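Side-chain contacts in CIR protein (Plasmodium chabaudi chabaudi, PDB 6ZYV), which is of unknown function but, as a Plasmodium interspersed repeat (PIR) variant antigen, is probably displayed by infected red blood cells on a single membrane-spanning helix: residues Tyr41-Asn46 against Gly50-Asn55; Gly62-Leu67 against Ser126-Ala131; Ala176-Cys181 against Lys224-Gly229. The protein carries 5 engineered substitutions. All blocks are in the same frame, centred on the assembly; numbering follows the deposited sequence.

Contact 1 (Tyr41-Asn46 against Gly50-Asn55); sequences YCPMKN and GQCETN
Cys42 and Cys52 each turn the sulfur beside their own backbone N and anti to the carbonyl carbon (chi1 -77° and -80°), and with these matching torsions the two SG atoms join in a disulfide. The bridge has a left-handed twist, its chi3 of -113° lying some way from the usual right angle. It shows in miniature how a short disulfide loop is pinned: the covalent bond fixes one point, and weaker contacts line the rest of the turn. Beside the bridge, Pro43 lays its ring carbon CD 4.1 Å from Cys52 SG, an apolar flank to the sulfur. Further round, the chain passes very close to itself at Gly50, where the lack of a side chain permits a CA-H...O contact of 3.1 Å from Gly50 CA to Pro43 O. That carbonyl also accepts a hydrogen bond of 2.7 Å from a water, whose oxygen in turn takes the backbone N-H of Cys52 at 3.0 Å. No direct hydrogen bond spans the two segments, and the water does that work for the backbone. On the exposed side Lys45 reaches toward Glu53, whose chain is extended beyond CG. Lys45 CE comes 3.5 Å from Glu53 OE1, while NZ stays 3.7 Å from the same oxygen, a long salt bridge that probably contributes modestly. The whole loop lies between helix 8-20 and helix 55-71. Thr54 is the N-cap residue of the latter and makes a weak hydrogen bond through OG1 to the N of Asp57. Pro43 rests on Asp57 and Asn121, Cys52 on Lys58, and Tyr41 turns from the loop to lie on Ile64 and Val68 of helix 55-71.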
# COMPACT_ATOMS: atom_id res chain seq x y z
N TYR A 41 0.53 -13.01 -13.78
CA TYR A 41 1.78 -12.56 -13.18
C TYR A 41 2.50 -13.61 -12.32
O TYR A 41 3.48 -13.28 -11.67
CB TYR A 41 1.55 -11.26 -12.39
CG TYR A 41 0.83 -10.22 -13.22
CD1 TYR A 41 1.38 -9.72 -14.38
CD2 TYR A 41 -0.47 -9.84 -12.91
CE1 TYR A 41 0.70 -8.81 -15.18
CE2 TYR A 41 -1.15 -8.91 -13.68
CZ TYR A 41 -0.57 -8.40 -14.82
OH TYR A 41 -1.22 -7.51 -15.64
N CYS A 42 2.03 -14.86 -12.34
CA CYS A 42 2.64 -15.97 -11.61
C CYS A 42 4.02 -16.28 -12.18
O CYS A 42 4.22 -16.20 -13.40
CB CYS A 42 1.73 -17.20 -11.67
SG CYS A 42 0.30 -17.13 -10.56
N PRO A 43 5.01 -16.58 -11.33
CA PRO A 43 6.36 -16.87 -11.86
C PRO A 43 6.38 -18.14 -12.68
O PRO A 43 5.62 -19.07 -12.44
CB PRO A 43 7.24 -17.03 -10.61
CG PRO A 43 6.38 -16.71 -9.44
CD PRO A 43 4.95 -16.69 -9.86
N MET A 44 7.31 -18.21 -13.63
CA MET A 44 7.51 -19.40 -14.43
C MET A 44 8.02 -20.54 -13.54
O MET A 44 8.79 -20.31 -12.61
CB MET A 44 8.56 -19.12 -15.49
CG MET A 44 7.99 -18.63 -16.78
SD MET A 44 9.22 -18.93 -18.07
CE MET A 44 10.60 -17.91 -17.46
N LYS A 45 7.60 -21.77 -13.84
CA LYS A 45 8.04 -22.95 -13.11
C LYS A 45 8.60 -23.93 -14.13
O LYS A 45 7.86 -24.43 -14.98
CB LYS A 45 6.86 -23.58 -12.34
CG LYS A 45 7.31 -24.64 -11.33
CD LYS A 45 6.29 -25.76 -11.13
CE LYS A 45 6.86 -26.91 -10.32
NZ LYS A 45 5.94 -28.08 -10.28
N ASN A 46 9.92 -24.17 -14.08
CA ASN A 46 10.64 -25.07 -14.99
C ASN A 46 10.43 -24.67 -16.46
O ASN A 46 10.08 -25.51 -17.29
CB ASN A 46 10.27 -26.55 -14.75
CG ASN A 46 9.97 -26.90 -13.31
OD1 ASN A 46 8.89 -27.41 -13.00
ND2 ASN A 46 10.90 -26.61 -12.41
N GLY A 50 3.49 -20.28 -15.26
CA GLY A 50 3.27 -20.44 -13.83
C GLY A 50 1.82 -20.53 -13.39
O GLY A 50 0.93 -19.90 -13.97
N GLN A 51 1.60 -21.32 -12.33
CA GLN A 51 0.28 -21.52 -11.72
C GLN A 51 0.20 -20.96 -10.28
O GLN A 51 -0.90 -20.87 -9.74
CB GLN A 51 -0.12 -23.01 -11.75
CG GLN A 51 -0.43 -23.57 -13.15
CD GLN A 51 -0.95 -25.00 -13.10
OE1 GLN A 51 -0.45 -25.91 -13.80
NE2 GLN A 51 -1.97 -25.24 -12.28
N CYS A 52 1.35 -20.56 -9.68
CA CYS A 52 1.52 -20.03 -8.32
C CYS A 52 1.40 -21.14 -7.29
O CYS A 52 0.43 -21.19 -6.54
CB CYS A 52 0.58 -18.86 -8.02
SG CYS A 52 1.11 -17.26 -8.69
N GLU A 53 2.38 -22.05 -7.26
CA GLU A 53 2.37 -23.19 -6.35
C GLU A 53 2.67 -22.80 -4.90
O GLU A 53 1.95 -23.21 -3.99
CB GLU A 53 3.37 -24.26 -6.84
CG GLU A 53 3.45 -25.49 -5.96
CD GLU A 53 4.51 -26.50 -6.36
OE1 GLU A 53 5.39 -26.15 -7.19
OE2 GLU A 53 4.48 -27.64 -5.83
N THR A 54 3.71 -21.99 -4.69
CA THR A 54 4.09 -21.58 -3.35
C THR A 54 3.45 -20.24 -2.93
O THR A 54 2.92 -19.50 -3.77
CB THR A 54 5.63 -21.57 -3.20
OG1 THR A 54 6.18 -20.46 -3.90
CG2 THR A 54 6.26 -22.88 -3.67
N ASN A 55 3.49 -19.95 -1.62
CA ASN A 55 3.02 -18.72 -1.00
C ASN A 55 3.84 -17.53 -1.51
O ASN A 55 3.29 -16.46 -1.73
CB ASN A 55 3.15 -18.81 0.52
CG ASN A 55 2.16 -19.75 1.13
OD1 ASN A 55 1.09 -20.01 0.56
ND2 ASN A 55 2.50 -20.28 2.31
O HOH W 1 4.23 -20.04 -10.31

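Contact 2 (Gly62-Leu67 against Ser126-Ala131); sequences GFIWLL and SHVSSA
No ring takes part where Ile64 and Leu67 meet Val128; the flat groups stand to the side. The His127 imidazole has Ser126 OG over one face, 4.1 Å above the plane and displaced toward the rim, and it meets the Tyr41 ring with the planes steeply inclined, at about 80°. Between the segments themselves the contact is purely aliphatic, an example of one branched residue serving two neighbours. Val128 sets CG1 anti to its own nitrogen (chi1 -175°), which points both methyls at helix 55-71. Val128 CG2 lies 4.0 Å from Ile64 CG2 and also approaches CB of Leu67, while Val128 CG1 lies 4.0 Å from Leu67 CD1. Since Ile64 and Leu67 are three residues apart on helix 55-71, the valine meets adjacent positions on one helical face. Tyr124 touches both of them from helix 122-127, and Ala91 of helix 81-101 packs on Leu67. Val128 is the residue at which the chain leaves helix 122-127, and it opens a type I beta turn to Ala131. Such burial of an apolar residue just beyond a helix end, against the side of another helix, is ordinary packing in an all-alpha fold.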
# COMPACT_ATOMS: atom_id res chain seq x y z
N GLY A 62 0.97 -11.17 -6.76
CA GLY A 62 0.06 -10.17 -6.18
C GLY A 62 0.67 -8.79 -6.12
O GLY A 62 -0.01 -7.79 -6.33
N PHE A 63 1.97 -8.73 -5.84
CA PHE A 63 2.73 -7.49 -5.78
C PHE A 63 2.85 -6.87 -7.18
O PHE A 63 2.69 -5.66 -7.33
CB PHE A 63 4.12 -7.74 -5.17
CG PHE A 63 5.01 -6.53 -5.13
CD1 PHE A 63 4.89 -5.59 -4.12
CD2 PHE A 63 5.95 -6.32 -6.13
CE1 PHE A 63 5.70 -4.46 -4.09
CE2 PHE A 63 6.76 -5.20 -6.10
CZ PHE A 63 6.63 -4.27 -5.09
N ILE A 64 3.15 -7.69 -8.19
CA ILE A 64 3.26 -7.23 -9.58
C ILE A 64 1.89 -6.79 -10.09
O ILE A 64 1.79 -5.72 -10.70
CB ILE A 64 3.89 -8.32 -10.46
CG1 ILE A 64 5.34 -8.55 -10.03
CG2 ILE A 64 3.80 -7.98 -11.95
CD1 ILE A 64 5.90 -9.82 -10.55
N TRP A 65 0.83 -7.53 -9.75
CA TRP A 65 -0.53 -7.11 -10.09
C TRP A 65 -0.84 -5.70 -9.52
O TRP A 65 -1.35 -4.87 -10.24
CB TRP A 65 -1.55 -8.15 -9.60
CG TRP A 65 -2.96 -7.82 -9.98
CD1 TRP A 65 -3.62 -8.15 -11.13
CD2 TRP A 65 -3.89 -7.07 -9.19
NE1 TRP A 65 -4.90 -7.66 -11.11
CE2 TRP A 65 -5.08 -6.96 -9.94
CE3 TRP A 65 -3.83 -6.47 -7.94
CZ2 TRP A 65 -6.21 -6.32 -9.44
CZ3 TRP A 65 -4.93 -5.79 -7.47
CH2 TRP A 65 -6.12 -5.74 -8.21
N LEU A 66 -0.45 -5.43 -8.25
CA LEU A 66 -0.61 -4.13 -7.60
C LEU A 66 0.06 -3.04 -8.36
O LEU A 66 -0.56 -2.04 -8.61
CB LEU A 66 -0.04 -4.11 -6.16
CG LEU A 66 -0.96 -4.36 -4.98
CD1 LEU A 66 -0.28 -3.90 -3.67
CD2 LEU A 66 -2.36 -3.72 -5.19
N LEU A 67 1.37 -3.20 -8.65
CA LEU A 67 2.14 -2.22 -9.40
C LEU A 67 1.54 -1.95 -10.76
O LEU A 67 1.49 -0.81 -11.18
CB LEU A 67 3.60 -2.66 -9.58
CG LEU A 67 4.52 -2.50 -8.39
CD1 LEU A 67 5.95 -2.96 -8.77
CD2 LEU A 67 4.55 -1.04 -7.91
N SER A 126 8.58 -7.62 -17.69
CA SER A 126 7.74 -7.43 -18.87
C SER A 126 6.44 -6.64 -18.65
O SER A 126 5.95 -6.03 -19.60
CB SER A 126 7.43 -8.77 -19.55
OG SER A 126 7.07 -9.80 -18.65
N HIS A 127 5.86 -6.65 -17.44
CA HIS A 127 4.60 -5.96 -17.20
C HIS A 127 4.75 -4.68 -16.39
O HIS A 127 3.98 -3.73 -16.61
CB HIS A 127 3.56 -6.92 -16.62
CG HIS A 127 3.22 -7.98 -17.62
ND1 HIS A 127 2.94 -7.63 -18.94
CD2 HIS A 127 3.13 -9.32 -17.51
CE1 HIS A 127 2.74 -8.76 -19.59
NE2 HIS A 127 2.76 -9.80 -18.77
N VAL A 128 5.75 -4.61 -15.50
CA VAL A 128 5.99 -3.37 -14.78
C VAL A 128 6.92 -2.53 -15.65
O VAL A 128 8.09 -2.88 -15.81
CB VAL A 128 6.54 -3.56 -13.35
CG1 VAL A 128 6.65 -2.21 -12.66
CG2 VAL A 128 5.65 -4.51 -12.55
N SER A 129 6.38 -1.47 -16.27
CA SER A 129 7.10 -0.63 -17.22
C SER A 129 8.50 -0.18 -16.78
O SER A 129 9.46 -0.25 -17.56
CB SER A 129 6.25 0.59 -17.60
OG SER A 129 5.02 0.20 -18.17
N SER A 130 8.61 0.26 -15.54
CA SER A 130 9.86 0.82 -15.05
C SER A 130 10.85 -0.20 -14.44
O SER A 130 11.97 0.17 -14.15
CB SER A 130 9.57 1.96 -14.06
OG SER A 130 8.22 2.42 -14.02
N ALA A 131 10.47 -1.48 -14.32
CA ALA A 131 11.30 -2.52 -13.71
C ALA A 131 12.79 -2.54 -14.07
O ALA A 131 13.63 -2.77 -13.20
CB ALA A 131 10.72 -3.89 -13.99

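Contact 3 (Ala176-Cys181 against Lys224-Gly229); sequences ANYANC and KKCNNG. Engineered in segment 176-181: Ala176 (natural residue Ser), Ala179 (natural residue Thr).
A disulfide between two helix ends is the centre of this contact: Cys181 lies at the start of helix 181-198 and Cys226 at the end of helix 213-226. Cys181 SG and Cys226 SG lie 2.0 Å apart with a right-handed twist, chi3 85°, close to the preferred right angle. Tyr178, in the turn that precedes helix 181-198, packs beside the bridge. With CG anti to the backbone N (chi1 179°), the Tyr178 ring brings CD2 to 3.6 Å from Cys226 SG. The sulfur stands obliquely to the ring, 4.6 Å from the Tyr178 centroid and 56° off the normal, in a sulfur-aromatic contact. Over one face of the same ring sits Cys181 CB, 3.5 Å above the plane and shifted toward the rim. The Tyr178 OH is hydrogen-bonded to OD2 of Asp184, one turn into the helix, and this probably steadies the ring. Type I turn geometry from Tyr178 to Cys181 is closed by the Cys181 N to Tyr178 O bond of 3.2 Å. At the exposed edge, O of the engineered Ala176 comes 3.5 Å from Gly229 O; two acceptors, they form no mutual hydrogen bond. Phe234 touches both cysteines. No hydrogen bond crosses between the segments, so what joins the two helix ends directly is a covalent link in a largely apolar setting, one that fits an ectodomain folded under oxidising conditions.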
# COMPACT_ATOMS: atom_id res chain seq x y z
N ALA A 176 -22.09 11.13 -2.63
CA ALA A 176 -22.25 12.49 -2.10
C ALA A 176 -23.01 12.54 -0.75
O ALA A 176 -23.38 13.62 -0.30
CB ALA A 176 -22.95 13.37 -3.13
N ASN A 177 -23.25 11.38 -0.12
CA ASN A 177 -23.93 11.34 1.17
C ASN A 177 -23.16 10.46 2.16
O ASN A 177 -23.71 9.51 2.73
CB ASN A 177 -25.38 10.88 1.03
CG ASN A 177 -26.30 11.51 2.06
OD1 ASN A 177 -25.86 11.90 3.15
ND2 ASN A 177 -27.58 11.64 1.73
N TYR A 178 -21.88 10.79 2.37
CA TYR A 178 -21.07 10.10 3.36
C TYR A 178 -21.27 10.97 4.61
O TYR A 178 -20.47 11.85 4.93
CB TYR A 178 -19.61 10.00 2.88
CG TYR A 178 -18.63 9.33 3.83
CD1 TYR A 178 -19.07 8.61 4.93
CD2 TYR A 178 -17.26 9.42 3.62
CE1 TYR A 178 -18.18 8.04 5.82
CE2 TYR A 178 -16.36 8.84 4.50
CZ TYR A 178 -16.82 8.16 5.61
OH TYR A 178 -15.92 7.59 6.46
N ALA A 179 -22.42 10.74 5.27
CA ALA A 179 -22.87 11.47 6.45
C ALA A 179 -21.97 11.26 7.66
O ALA A 179 -21.83 12.16 8.48
CB ALA A 179 -24.29 11.04 6.79
N ASN A 180 -21.32 10.10 7.76
CA ASN A 180 -20.43 9.81 8.86
C ASN A 180 -18.99 10.28 8.61
O ASN A 180 -18.13 9.90 9.40
CB ASN A 180 -20.40 8.31 9.14
CG ASN A 180 -21.61 7.80 9.88
OD1 ASN A 180 -22.41 8.58 10.42
ND2 ASN A 180 -21.76 6.49 9.92
N CYS A 181 -18.71 11.04 7.53
CA CYS A 181 -17.34 11.43 7.24
C CYS A 181 -16.69 12.22 8.36
O CYS A 181 -15.56 11.92 8.71
CB CYS A 181 -17.19 12.15 5.90
SG CYS A 181 -15.46 12.37 5.37
N LYS A 224 -11.21 16.83 1.61
CA LYS A 224 -11.56 17.69 0.49
C LYS A 224 -12.71 17.03 -0.31
O LYS A 224 -13.60 17.73 -0.76
CB LYS A 224 -10.35 17.90 -0.44
CG LYS A 224 -9.33 18.91 0.07
CD LYS A 224 -8.09 18.93 -0.84
CE LYS A 224 -7.07 19.96 -0.43
NZ LYS A 224 -5.98 20.08 -1.44
N LYS A 225 -12.68 15.69 -0.49
CA LYS A 225 -13.71 14.96 -1.23
C LYS A 225 -15.02 14.90 -0.44
O LYS A 225 -16.07 15.08 -1.03
CB LYS A 225 -13.24 13.54 -1.65
CG LYS A 225 -12.12 13.53 -2.69
CD LYS A 225 -12.53 14.19 -4.02
CE LYS A 225 -11.37 14.34 -5.00
NZ LYS A 225 -11.83 14.71 -6.38
N CYS A 226 -14.97 14.72 0.88
CA CYS A 226 -16.18 14.74 1.71
C CYS A 226 -16.83 16.10 1.64
O CYS A 226 -18.04 16.18 1.48
CB CYS A 226 -15.89 14.35 3.15
SG CYS A 226 -15.56 12.59 3.37
N ASN A 227 -16.02 17.18 1.64
CA ASN A 227 -16.55 18.53 1.51
C ASN A 227 -16.99 18.91 0.10
O ASN A 227 -17.18 20.09 -0.19
CB ASN A 227 -15.58 19.56 2.10
CG ASN A 227 -15.92 19.89 3.53
OD1 ASN A 227 -17.01 19.60 4.03
ND2 ASN A 227 -14.99 20.51 4.22
N ASN A 228 -17.18 17.93 -0.78
CA ASN A 228 -17.75 18.13 -2.10
C ASN A 228 -19.27 17.83 -2.13
O ASN A 228 -19.97 18.29 -3.02
CB ASN A 228 -17.01 17.35 -3.19
CG ASN A 228 -15.70 17.99 -3.58
OD1 ASN A 228 -15.43 19.15 -3.27
ND2 ASN A 228 -14.85 17.26 -4.28
N GLY A 229 -19.76 17.10 -1.15
CA GLY A 229 -21.19 16.80 -1.03
C GLY A 229 -21.79 17.21 0.30
O GLY A 229 -22.96 16.95 0.55

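In the fold
Contacts 1 and 3 are both built on disulfides but use them differently. Contact 1 closes a short, partly buried loop near the surface, adding a water bridge and a long salt bridge, whereas contact 3 ties residues far apart in sequence across two helix ends, with the sulfurs buried beside an aromatic ring. Contact 2 lies nearer the centre of the chain, is fully buried and rests on aliphatic packing alone. Contacts 1 and 2 are neighbours, with centres about 15 Å apart: both bear on helix 55-71, and Tyr41 CE2 comes 3.6 Å from Trp65 CD1. Contact 3 belongs to other helices, its centre about 43 Å from that of contact 1, on the opposite side of the chain's centre.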